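Local coordinates for Baccell_00875 (Bacteroides cellulosilyticus DSM 14838, PDB 5NO8), which probably acts as a polysaccharide lyase that removes L-rhamnose caps next to glucuronic acid on complex arabinogalactan proteins, at residues Leu414-Ala422 against Leu457-Thr465; Pro611-Tyr622 against Arg637-Leu648. All blocks are in the same frame, centred on the assembly; numbering follows the deposited sequence.

Interaction 1 (Leu414-Ala422 against Leu457-Thr465)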
loop_
_atom_site.group_PDB
_atom_site.type_symbol
_atom_site.label_atom_id
_atom_site.label_comp_id
_atom_site.label_asym_id
_atom_site.label_seq_id
_atom_site.Cartn_x
_atom_site.Cartn_y
_atom_site.Cartn_z
ATOM N N LEU A 414 -28.686 -3.424 -14.544
ATOM C CA LEU A 414 -28.062 -3.445 -13.224
ATOM C C LEU A 414 -29.084 -3.746 -12.139
ATOM O O LEU A 414 -28.807 -4.535 -11.234
ATOM C CB LEU A 414 -27.363 -2.123 -12.895
ATOM C CG LEU A 414 -26.156 -1.744 -13.762
ATOM C CD1 LEU A 414 -25.459 -0.516 -13.203
ATOM C CD2 LEU A 414 -25.187 -2.917 -13.871
ATOM N N LYS A 415 -30.232 -3.066 -12.186
ATOM C CA LYS A 415 -31.275 -3.297 -11.188
ATOM C C LYS A 415 -31.667 -4.764 -11.163
ATOM O O LYS A 415 -31.765 -5.344 -10.088
ATOM C CB LYS A 415 -32.509 -2.428 -11.439
ATOM C CG LYS A 415 -33.604 -2.630 -10.412
ATOM C CD LYS A 415 -34.526 -1.428 -10.355
ATOM C CE LYS A 415 -35.707 -1.712 -9.441
ATOM N NZ LYS A 415 -36.651 -0.565 -9.459
ATOM N N GLN A 416 -31.876 -5.363 -12.333
ATOM C CA GLN A 416 -32.287 -6.776 -12.408
ATOM C C GLN A 416 -31.203 -7.709 -11.909
ATOM O O GLN A 416 -31.476 -8.669 -11.200
ATOM C CB GLN A 416 -32.733 -7.175 -13.826
ATOM C CG GLN A 416 -34.113 -6.633 -14.196
ATOM C CD GLN A 416 -35.138 -6.790 -13.061
ATOM O OE1 GLN A 416 -35.381 -7.909 -12.587
ATOM N NE2 GLN A 416 -35.692 -5.662 -12.582
ATOM N N SER A 417 -29.963 -7.386 -12.242
ATOM C CA SER A 417 -28.831 -8.140 -11.738
ATOM C C SER A 417 -28.745 -8.066 -10.202
ATOM O O SER A 417 -28.508 -9.088 -9.548
ATOM C CB SER A 417 -27.537 -7.614 -12.398
ATOM O OG SER A 417 -26.379 -8.166 -11.801
ATOM N N LEU A 418 -28.914 -6.863 -9.658
ATOM C CA LEU A 418 -28.828 -6.596 -8.241
ATOM C C LEU A 418 -29.946 -7.256 -7.432
ATOM O O LEU A 418 -29.692 -7.736 -6.323
ATOM C CB LEU A 418 -28.824 -5.115 -7.945
ATOM C CG LEU A 418 -27.500 -4.407 -8.272
ATOM C CD1 LEU A 418 -27.745 -2.920 -8.361
ATOM C CD2 LEU A 418 -26.439 -4.722 -7.205
ATOM N N LEU A 419 -31.165 -7.270 -7.969
ATOM C CA LEU A 419 -32.273 -7.972 -7.280
ATOM C C LEU A 419 -31.955 -9.445 -7.117
ATOM O O LEU A 419 -32.224 -10.029 -6.066
ATOM C CB LEU A 419 -33.619 -7.746 -7.994
ATOM C CG LEU A 419 -34.117 -6.305 -7.837
ATOM C CD1 LEU A 419 -35.174 -5.996 -8.890
ATOM C CD2 LEU A 419 -34.664 -5.995 -6.456
ATOM N N ARG A 420 -31.340 -10.036 -8.136
ATOM C CA ARG A 420 -30.911 -11.407 -8.064
ATOM C C ARG A 420 -29.792 -11.622 -7.073
ATOM O O ARG A 420 -29.778 -12.632 -6.354
ATOM C CB ARG A 420 -30.470 -11.912 -9.420
ATOM C CG ARG A 420 -31.621 -12.132 -10.369
ATOM C CD ARG A 420 -31.121 -12.522 -11.735
ATOM N NE ARG A 420 -30.269 -13.702 -11.682
ATOM C CZ ARG A 420 -29.077 -13.846 -12.269
ATOM N NH1 ARG A 420 -28.537 -12.887 -13.039
ATOM N NH2 ARG A 420 -28.411 -14.992 -12.110
ATOM N N TYR A 421 -28.840 -10.692 -7.051
ATOM C CA TYR A 421 -27.749 -10.795 -6.104
ATOM C C TYR A 421 -28.235 -10.726 -4.673
ATOM O O TYR A 421 -27.879 -11.580 -3.845
ATOM C CB TYR A 421 -26.726 -9.671 -6.319
ATOM C CG TYR A 421 -25.524 -9.824 -5.436
ATOM C CD1 TYR A 421 -24.800 -11.019 -5.427
ATOM C CD2 TYR A 421 -25.085 -8.795 -4.640
ATOM C CE1 TYR A 421 -23.685 -11.174 -4.635
ATOM C CE2 TYR A 421 -23.944 -8.937 -3.870
ATOM C CZ TYR A 421 -23.263 -10.141 -3.864
ATOM O OH TYR A 421 -22.133 -10.282 -3.084
ATOM N N ALA A 422 -29.057 -9.731 -4.388
ATOM C CA ALA A 422 -29.569 -9.504 -3.045
ATOM C C ALA A 422 -30.401 -10.686 -2.521
ATOM O O ALA A 422 -30.364 -10.995 -1.330
ATOM C CB ALA A 422 -30.377 -8.234 -2.977
ATOM N N LEU A 457 -24.927 -3.517 1.621
ATOM C CA LEU A 457 -25.668 -3.893 0.420
ATOM C C LEU A 457 -27.165 -3.645 0.612
ATOM O O LEU A 457 -27.820 -3.017 -0.236
ATOM C CB LEU A 457 -25.413 -5.332 -0.006
ATOM C CG LEU A 457 -26.263 -5.825 -1.180
ATOM C CD1 LEU A 457 -25.875 -5.139 -2.491
ATOM C CD2 LEU A 457 -26.208 -7.315 -1.356
ATOM N N TYR A 458 -27.704 -4.116 1.738
ATOM C CA TYR A 458 -29.152 -3.992 1.960
ATOM C C TYR A 458 -29.601 -2.547 2.055
ATOM O O TYR A 458 -30.585 -2.177 1.413
ATOM C CB TYR A 458 -29.611 -4.815 3.194
ATOM C CG TYR A 458 -29.470 -6.316 3.102
ATOM C CD1 TYR A 458 -29.472 -6.993 1.898
ATOM C CD2 TYR A 458 -29.382 -7.086 4.269
ATOM C CE1 TYR A 458 -29.362 -8.375 1.842
ATOM C CE2 TYR A 458 -29.283 -8.458 4.225
ATOM C CZ TYR A 458 -29.274 -9.104 3.029
ATOM O OH TYR A 458 -29.165 -10.465 2.981
ATOM N N PHE A 459 -28.888 -1.702 2.793
ATOM C CA PHE A 459 -29.261 -0.305 2.874
ATOM C C PHE A 459 -29.176 0.388 1.498
ATOM O O PHE A 459 -30.047 1.195 1.158
ATOM C CB PHE A 459 -28.423 0.455 3.882
ATOM C CG PHE A 459 -28.613 0.019 5.321
ATOM C CD1 PHE A 459 -29.877 -0.021 5.905
ATOM C CD2 PHE A 459 -27.507 -0.292 6.113
ATOM C CE1 PHE A 459 -30.027 -0.386 7.243
ATOM C CE2 PHE A 459 -27.649 -0.671 7.436
ATOM C CZ PHE A 459 -28.916 -0.703 8.008
ATOM N N GLN A 460 -28.173 0.031 0.702
ATOM C CA GLN A 460 -28.074 0.568 -0.668
ATOM C C GLN A 460 -29.256 0.095 -1.532
ATOM O O GLN A 460 -29.793 0.870 -2.333
ATOM C CB GLN A 460 -26.756 0.138 -1.318
ATOM C CG GLN A 460 -25.500 0.650 -0.627
ATOM C CD GLN A 460 -25.212 2.111 -0.873
ATOM O OE1 GLN A 460 -26.021 2.835 -1.460
ATOM N NE2 GLN A 460 -24.051 2.568 -0.388
ATOM N N MET A 461 -29.625 -1.178 -1.396
ATOM C CA MET A 461 -30.778 -1.745 -2.113
ATOM C C MET A 461 -32.116 -1.077 -1.770
ATOM O O MET A 461 -33.016 -1.057 -2.619
ATOM C CB MET A 461 -30.875 -3.253 -1.936
ATOM C CG MET A 461 -29.823 -4.072 -2.663
ATOM S SD MET A 461 -29.865 -3.895 -4.439
ATOM C CE MET A 461 -31.416 -4.692 -4.932
ATOM N N TYR A 462 -32.250 -0.501 -0.578
ATOM C CA TYR A 462 -33.400 0.360 -0.285
ATOM C C TYR A 462 -33.429 1.561 -1.215
ATOM O O TYR A 462 -34.479 1.904 -1.754
ATOM C CB TYR A 462 -33.382 0.832 1.169
ATOM C CG TYR A 462 -34.362 1.939 1.519
ATOM C CD1 TYR A 462 -35.752 1.747 1.416
ATOM C CD2 TYR A 462 -33.902 3.156 1.995
ATOM C CE1 TYR A 462 -36.636 2.756 1.774
ATOM C CE2 TYR A 462 -34.772 4.168 2.348
ATOM C CZ TYR A 462 -36.137 3.965 2.245
ATOM O OH TYR A 462 -36.953 5.018 2.603
ATOM N N LYS A 463 -32.264 2.177 -1.425
ATOM C CA LYS A 463 -32.159 3.337 -2.331
ATOM C C LYS A 463 -32.511 2.962 -3.772
ATOM O O LYS A 463 -33.042 3.784 -4.487
ATOM C CB LYS A 463 -30.760 3.981 -2.259
ATOM C CG LYS A 463 -30.353 4.458 -0.869
ATOM C CD LYS A 463 -28.955 5.064 -0.851
ATOM C CE LYS A 463 -28.952 6.511 -1.295
ATOM N NZ LYS A 463 -27.583 7.082 -1.256
ATOM N N VAL A 464 -32.231 1.734 -4.186
ATOM C CA VAL A 464 -32.558 1.254 -5.533
ATOM C C VAL A 464 -34.063 1.034 -5.693
ATOM O O VAL A 464 -34.640 1.401 -6.718
ATOM C CB VAL A 464 -31.824 -0.070 -5.846
ATOM C CG1 VAL A 464 -32.256 -0.683 -7.177
ATOM C CG2 VAL A 464 -30.305 0.158 -5.844
ATOM N N THR A 465 -34.677 0.421 -4.681
ATOM C CA THR A 465 -36.016 -0.158 -4.810
ATOM C C THR A 465 -37.124 0.579 -4.083
ATOM O O THR A 465 -38.277 0.349 -4.403
ATOM C CB THR A 465 -36.038 -1.601 -4.270
ATOM O OG1 THR A 465 -35.670 -1.599 -2.884
ATOM C CG2 THR A 465 -35.108 -2.488 -5.050
HETATM O O HOH W 1 -35.331 1.816 -9.397
HETATM O O HOH W 2 -38.235 -1.245 -7.297
#
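M461 packs SD against L418 CB and its methyl, CE, against L419 CD2 and A422 CB, where helix 412-429 packs against helix 448-465 in the helical domain, whose succession of helices is consistent with an alpha/alpha toroid. The local axes run roughly antiparallel at 142° and approach no closer than 11.3 Å. The apolar layer centres on M461: bends at chi2 and chi3 bring SD to 3.9 Å from L418 CB and carry CE 3.8 Å from L419 CD2. At one end L457 CD2 lies 3.8 Å from Y421 CE2, its side chain passing slantwise by the ring. At the other, the extended K415 chain runs antiparallel to V464, with CG and CD each 4.0 Å from V464 CG1. No direct hydrogen bond joins the two segments; the polar links are water-mediated, from K415 NZ through one water to V464 O and, weakly, through a second to T465 O. T465 serves both layers: CG2 touches L419 CD2, while OG1 accepts from the N of D467. Replacing it with alanine would probably leave that N without its acceptor and open a gap beside L419. With chi1 60°, T465 OG1 also donates to M461 O at 2.7 Å.

Interaction 2 (Pro611-Tyr622 against Arg637-Leu648)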
loop_
_atom_site.group_PDB
_atom_site.type_symbol
_atom_site.label_atom_id
_atom_site.label_comp_id
_atom_site.label_asym_id
_atom_site.label_seq_id
_atom_site.Cartn_x
_atom_site.Cartn_y
_atom_site.Cartn_z
ATOM N N PRO A 611 -1.072 -0.433 -5.731
ATOM C CA PRO A 611 -2.012 -0.327 -4.639
ATOM C C PRO A 611 -2.696 -1.630 -4.359
ATOM O O PRO A 611 -2.733 -2.540 -5.211
ATOM C CB PRO A 611 -2.999 0.726 -5.150
ATOM C CG PRO A 611 -3.022 0.517 -6.617
ATOM C CD PRO A 611 -1.681 -0.034 -7.014
ATOM N N HIS A 612 -3.132 -1.759 -3.106
ATOM C CA HIS A 612 -4.154 -2.680 -2.764
ATOM C C HIS A 612 -5.378 -1.841 -2.449
ATOM O O HIS A 612 -5.294 -0.837 -1.789
ATOM C CB HIS A 612 -3.783 -3.509 -1.559
ATOM C CG HIS A 612 -4.827 -4.502 -1.207
ATOM N ND1 HIS A 612 -5.758 -4.275 -0.223
ATOM C CD2 HIS A 612 -5.157 -5.684 -1.779
ATOM C CE1 HIS A 612 -6.576 -5.311 -0.161
ATOM N NE2 HIS A 612 -6.225 -6.179 -1.090
ATOM N N TYR A 613 -6.530 -2.326 -2.860
ATOM C CA TYR A 613 -7.774 -1.543 -2.791
ATOM C C TYR A 613 -8.179 -1.057 -1.396
ATOM O O TYR A 613 -8.838 -0.025 -1.284
ATOM C CB TYR A 613 -8.915 -2.317 -3.426
ATOM C CG TYR A 613 -9.417 -3.446 -2.588
ATOM C CD1 TYR A 613 -10.432 -3.231 -1.672
ATOM C CD2 TYR A 613 -8.919 -4.721 -2.724
ATOM C CE1 TYR A 613 -10.942 -4.248 -0.920
ATOM C CE2 TYR A 613 -9.421 -5.758 -1.952
ATOM C CZ TYR A 613 -10.419 -5.495 -1.031
ATOM O OH TYR A 613 -10.978 -6.483 -0.252
ATOM N N TRP A 614 -7.804 -1.761 -0.310
ATOM C CA TRP A 614 -8.143 -1.195 1.011
ATOM C C TRP A 614 -7.400 0.100 1.340
ATOM O O TRP A 614 -7.801 0.835 2.245
ATOM C CB TRP A 614 -8.013 -2.185 2.151
ATOM C CG TRP A 614 -9.039 -3.258 2.255
ATOM C CD1 TRP A 614 -8.778 -4.541 2.538
ATOM C CD2 TRP A 614 -10.484 -3.167 2.149
ATOM N NE1 TRP A 614 -9.926 -5.271 2.600
ATOM C CE2 TRP A 614 -10.990 -4.450 2.365
ATOM C CE3 TRP A 614 -11.383 -2.136 1.845
ATOM C CZ2 TRP A 614 -12.366 -4.743 2.302
ATOM C CZ3 TRP A 614 -12.735 -2.427 1.778
ATOM C CH2 TRP A 614 -13.210 -3.699 2.018
ATOM N N SER A 615 -6.359 0.452 0.578
ATOM C CA SER A 615 -5.788 1.788 0.675
ATOM C C SER A 615 -6.852 2.883 0.503
ATOM O O SER A 615 -6.673 3.983 0.985
ATOM C CB SER A 615 -4.676 2.037 -0.359
ATOM O OG SER A 615 -5.161 1.998 -1.719
ATOM N N THR A 616 -7.938 2.577 -0.200
ATOM C CA THR A 616 -9.002 3.575 -0.399
ATOM C C THR A 616 -9.787 3.877 0.861
ATOM O O THR A 616 -10.439 4.895 0.917
ATOM C CB THR A 616 -9.972 3.200 -1.539
ATOM O OG1 THR A 616 -10.678 2.001 -1.252
ATOM C CG2 THR A 616 -9.203 3.023 -2.865
ATOM N N ILE A 617 -9.686 3.041 1.899
ATOM C CA ILE A 617 -10.357 3.385 3.152
ATOM C C ILE A 617 -9.768 4.681 3.694
ATOM O O ILE A 617 -10.481 5.512 4.242
ATOM C CB ILE A 617 -10.206 2.290 4.240
ATOM C CG1 ILE A 617 -10.698 0.933 3.768
ATOM C CG2 ILE A 617 -11.023 2.692 5.473
ATOM C CD1 ILE A 617 -10.196 -0.190 4.645
ATOM N N THR A 618 -8.447 4.874 3.535
ATOM C CA THR A 618 -7.823 6.119 3.926
ATOM C C THR A 618 -8.403 7.310 3.144
ATOM O O THR A 618 -8.620 8.363 3.709
ATOM C CB THR A 618 -6.299 6.033 3.781
ATOM O OG1 THR A 618 -5.836 5.010 4.670
ATOM C CG2 THR A 618 -5.608 7.336 4.128
ATOM N N GLY A 619 -8.671 7.112 1.855
ATOM C CA GLY A 619 -9.400 8.096 1.065
ATOM C C GLY A 619 -10.756 8.413 1.686
ATOM O O GLY A 619 -11.105 9.564 1.792
ATOM N N ALA A 620 -11.508 7.382 2.060
ATOM C CA ALA A 620 -12.794 7.591 2.732
ATOM C C ALA A 620 -12.633 8.420 4.000
ATOM O O ALA A 620 -13.380 9.376 4.227
ATOM C CB ALA A 620 -13.464 6.285 3.035
ATOM N N VAL A 621 -11.625 8.080 4.807
ATOM C CA VAL A 621 -11.322 8.822 6.008
ATOM C C VAL A 621 -11.048 10.284 5.728
ATOM O O VAL A 621 -11.550 11.161 6.453
ATOM C CB VAL A 621 -10.120 8.212 6.770
ATOM C CG1 VAL A 621 -9.617 9.164 7.867
ATOM C CG2 VAL A 621 -10.489 6.855 7.337
ATOM N N TYR A 622 -10.221 10.569 4.712
ATOM C CA TYR A 622 -9.885 11.934 4.361
ATOM C C TYR A 622 -11.122 12.704 3.905
ATOM O O TYR A 622 -11.267 13.875 4.248
ATOM C CB TYR A 622 -8.835 11.990 3.250
ATOM C CG TYR A 622 -7.451 11.521 3.610
ATOM C CD1 TYR A 622 -7.067 11.304 4.949
ATOM C CD2 TYR A 622 -6.502 11.300 2.615
ATOM C CE1 TYR A 622 -5.780 10.904 5.261
ATOM C CE2 TYR A 622 -5.219 10.891 2.936
ATOM C CZ TYR A 622 -4.865 10.717 4.256
ATOM O OH TYR A 622 -3.597 10.277 4.579
ATOM N N ARG A 637 -6.849 15.388 -1.099
ATOM C CA ARG A 637 -6.106 14.169 -0.772
ATOM C C ARG A 637 -6.917 12.900 -0.938
ATOM O O ARG A 637 -6.448 11.916 -1.523
ATOM C CB ARG A 637 -5.475 14.288 0.600
ATOM C CG ARG A 637 -4.385 15.342 0.595
ATOM C CD ARG A 637 -3.895 15.627 1.997
ATOM N NE ARG A 637 -3.213 14.463 2.556
ATOM C CZ ARG A 637 -2.668 14.424 3.766
ATOM N NH1 ARG A 637 -2.728 15.487 4.582
ATOM N NH2 ARG A 637 -2.079 13.311 4.167
ATOM N N ALA A 638 -8.175 12.924 -0.505
ATOM C CA ALA A 638 -9.077 11.816 -0.723
ATOM C C ALA A 638 -9.197 11.481 -2.192
ATOM O O ALA A 638 -9.226 10.309 -2.573
ATOM C CB ALA A 638 -10.467 12.141 -0.159
ATOM N N GLU A 639 -9.317 12.518 -3.015
ATOM C CA GLU A 639 -9.441 12.336 -4.471
ATOM C C GLU A 639 -8.207 11.664 -5.087
ATOM O O GLU A 639 -8.322 10.805 -5.977
ATOM C CB GLU A 639 -9.703 13.692 -5.140
ATOM C CG GLU A 639 -11.136 14.173 -4.922
ATOM C CD GLU A 639 -11.367 15.656 -5.194
ATOM O OE1 GLU A 639 -10.432 16.331 -5.686
ATOM O OE2 GLU A 639 -12.492 16.167 -4.874
ATOM N N ASN A 640 -7.051 12.088 -4.613
ATOM C CA ASN A 640 -5.773 11.518 -5.025
ATOM C C ASN A 640 -5.678 10.034 -4.662
ATOM O O ASN A 640 -5.281 9.203 -5.508
ATOM C CB ASN A 640 -4.633 12.307 -4.393
ATOM C CG ASN A 640 -3.281 11.774 -4.791
ATOM O OD1 ASN A 640 -3.017 11.586 -5.969
ATOM N ND2 ASN A 640 -2.439 11.487 -3.804
ATOM N N VAL A 641 -6.039 9.694 -3.429
ATOM C CA VAL A 641 -5.978 8.292 -2.997
ATOM C C VAL A 641 -6.820 7.372 -3.900
ATOM O O VAL A 641 -6.348 6.352 -4.402
ATOM C CB VAL A 641 -6.451 8.100 -1.526
ATOM C CG1 VAL A 641 -6.519 6.622 -1.190
ATOM C CG2 VAL A 641 -5.537 8.821 -0.569
ATOM N N VAL A 642 -8.082 7.730 -4.106
ATOM C CA VAL A 642 -8.985 6.872 -4.859
ATOM C C VAL A 642 -8.651 6.871 -6.354
ATOM O O VAL A 642 -8.788 5.833 -6.996
ATOM C CB VAL A 642 -10.478 7.155 -4.542
ATOM C CG1 VAL A 642 -10.719 6.966 -3.037
ATOM C CG2 VAL A 642 -10.937 8.544 -5.018
ATOM N N ARG A 643 -8.178 7.997 -6.878
ATOM C CA ARG A 643 -7.728 8.105 -8.269
ATOM C C ARG A 643 -6.578 7.128 -8.556
ATOM O O ARG A 643 -6.553 6.431 -9.584
ATOM C CB ARG A 643 -7.293 9.546 -8.537
ATOM C CG ARG A 643 -6.651 9.770 -9.854
ATOM C CD ARG A 643 -6.701 11.241 -10.219
ATOM N NE ARG A 643 -5.916 12.009 -9.269
ATOM C CZ ARG A 643 -6.321 13.040 -8.533
ATOM N NH1 ARG A 643 -7.551 13.528 -8.624
ATOM N NH2 ARG A 643 -5.454 13.651 -7.742
ATOM N N ASN A 644 -5.664 7.014 -7.598
ATOM C CA ASN A 644 -4.485 6.183 -7.813
ATOM C C ASN A 644 -4.820 4.696 -7.828
ATOM O O ASN A 644 -4.086 3.908 -8.426
ATOM C CB ASN A 644 -3.397 6.544 -6.805
ATOM C CG ASN A 644 -2.812 7.910 -7.057
ATOM O OD1 ASN A 644 -2.989 8.485 -8.138
ATOM N ND2 ASN A 644 -2.157 8.474 -6.053
ATOM N N ASN A 645 -5.938 4.309 -7.209
ATOM C CA ASN A 645 -6.389 2.951 -7.273
ATOM C C ASN A 645 -7.079 2.590 -8.586
ATOM O O ASN A 645 -7.397 1.438 -8.826
ATOM C CB ASN A 645 -7.268 2.612 -6.076
ATOM C CG ASN A 645 -6.483 2.310 -4.835
ATOM O OD1 ASN A 645 -6.401 1.145 -4.437
ATOM N ND2 ASN A 645 -5.938 3.338 -4.193
ATOM N N LEU A 646 -7.287 3.555 -9.467
ATOM C CA LEU A 646 -7.863 3.243 -10.770
ATOM C C LEU A 646 -6.995 2.352 -11.619
ATOM O O LEU A 646 -7.499 1.748 -12.558
ATOM C CB LEU A 646 -8.209 4.504 -11.562
ATOM C CG LEU A 646 -9.321 5.362 -10.971
ATOM C CD1 LEU A 646 -9.390 6.657 -11.751
ATOM C CD2 LEU A 646 -10.649 4.619 -10.979
ATOM N N CYS A 647 -5.699 2.238 -11.301
ATOM C CA CYS A 647 -4.829 1.352 -12.066
ATOM C C CYS A 647 -5.198 -0.124 -11.960
ATOM O O CYS A 647 -4.772 -0.908 -12.791
ATOM C CB CYS A 647 -3.378 1.563 -11.706
ATOM S SG CYS A 647 -2.980 1.024 -10.026
ATOM N N LEU A 648 -6.049 -0.491 -11.003
ATOM C CA LEU A 648 -6.491 -1.886 -10.846
ATOM C C LEU A 648 -7.571 -2.297 -11.845
ATOM O O LEU A 648 -7.995 -3.444 -11.850
ATOM C CB LEU A 648 -7.005 -2.090 -9.427
ATOM C CG LEU A 648 -6.000 -1.875 -8.294
ATOM C CD1 LEU A 648 -6.754 -1.740 -6.983
ATOM C CD2 LEU A 648 -4.964 -2.985 -8.246
HETATM O O HOH W 3 -1.695 10.287 2.647
#
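A chi1 of 64° sets S615 OG between its own backbone N and carbonyl carbon, while N645, with chi1 -80°, turns its amide across to meet it. These groups lie at one end of a close antiparallel helix pair, 615-622 against 637-644, in the helical domain; the axes come within 7.9 Å, an approach that the missing side chain of G619 allows, since a CB there would lie only 3.0 Å from V642 CG1. N645 ND2 donates to S615 OG (2.9 Å, N-H...O angle 147°) and to V641 O (3.0 Å), both acceptors near the amide plane; the two bonds fix the amide's rotation. S615 OG in turn donates a hydrogen bond to H612 O. Further along the pair, V641 forms a knob in a hole of S615, T616, G619 and Y622, its CG1 3.4 Å from S615 O. At the far end Y622 CD2 lies 3.7 Å from R637 CB, and a water in the ring plane is hydrogen-bonded to Y622 OH and, weakly, to R637 NH2. The guanidinium is held by salt bridges to E589 and E576. Before the helix, P611, preceded by a cis peptide bond, packs its ring on L648 and C647, with CG 3.4 Å from C647 SG.

Both interactions join antiparallel helix pairs, but by different means: interaction 1 is wider, apolar and water-bridged, burying 433 Å², whereas interaction 2 is close-packed and includes a direct hydrogen bond, burying 631 Å². They do not touch; their centres are 25 Å apart and their nearest atoms about 12 Å. Interaction 2 lies about 10 Å from the centre of the chain, interaction 1 about 31 Å. Helix 396-409 gives one connection: L396 touches Y421 and V403 touches V464, while E394, in the loop just before it, meets Y613. A glycerol, probably from the crystallisation liquor, lies about 5 Å from the H612 side chain; such molecules often mark pockets, but none is established here.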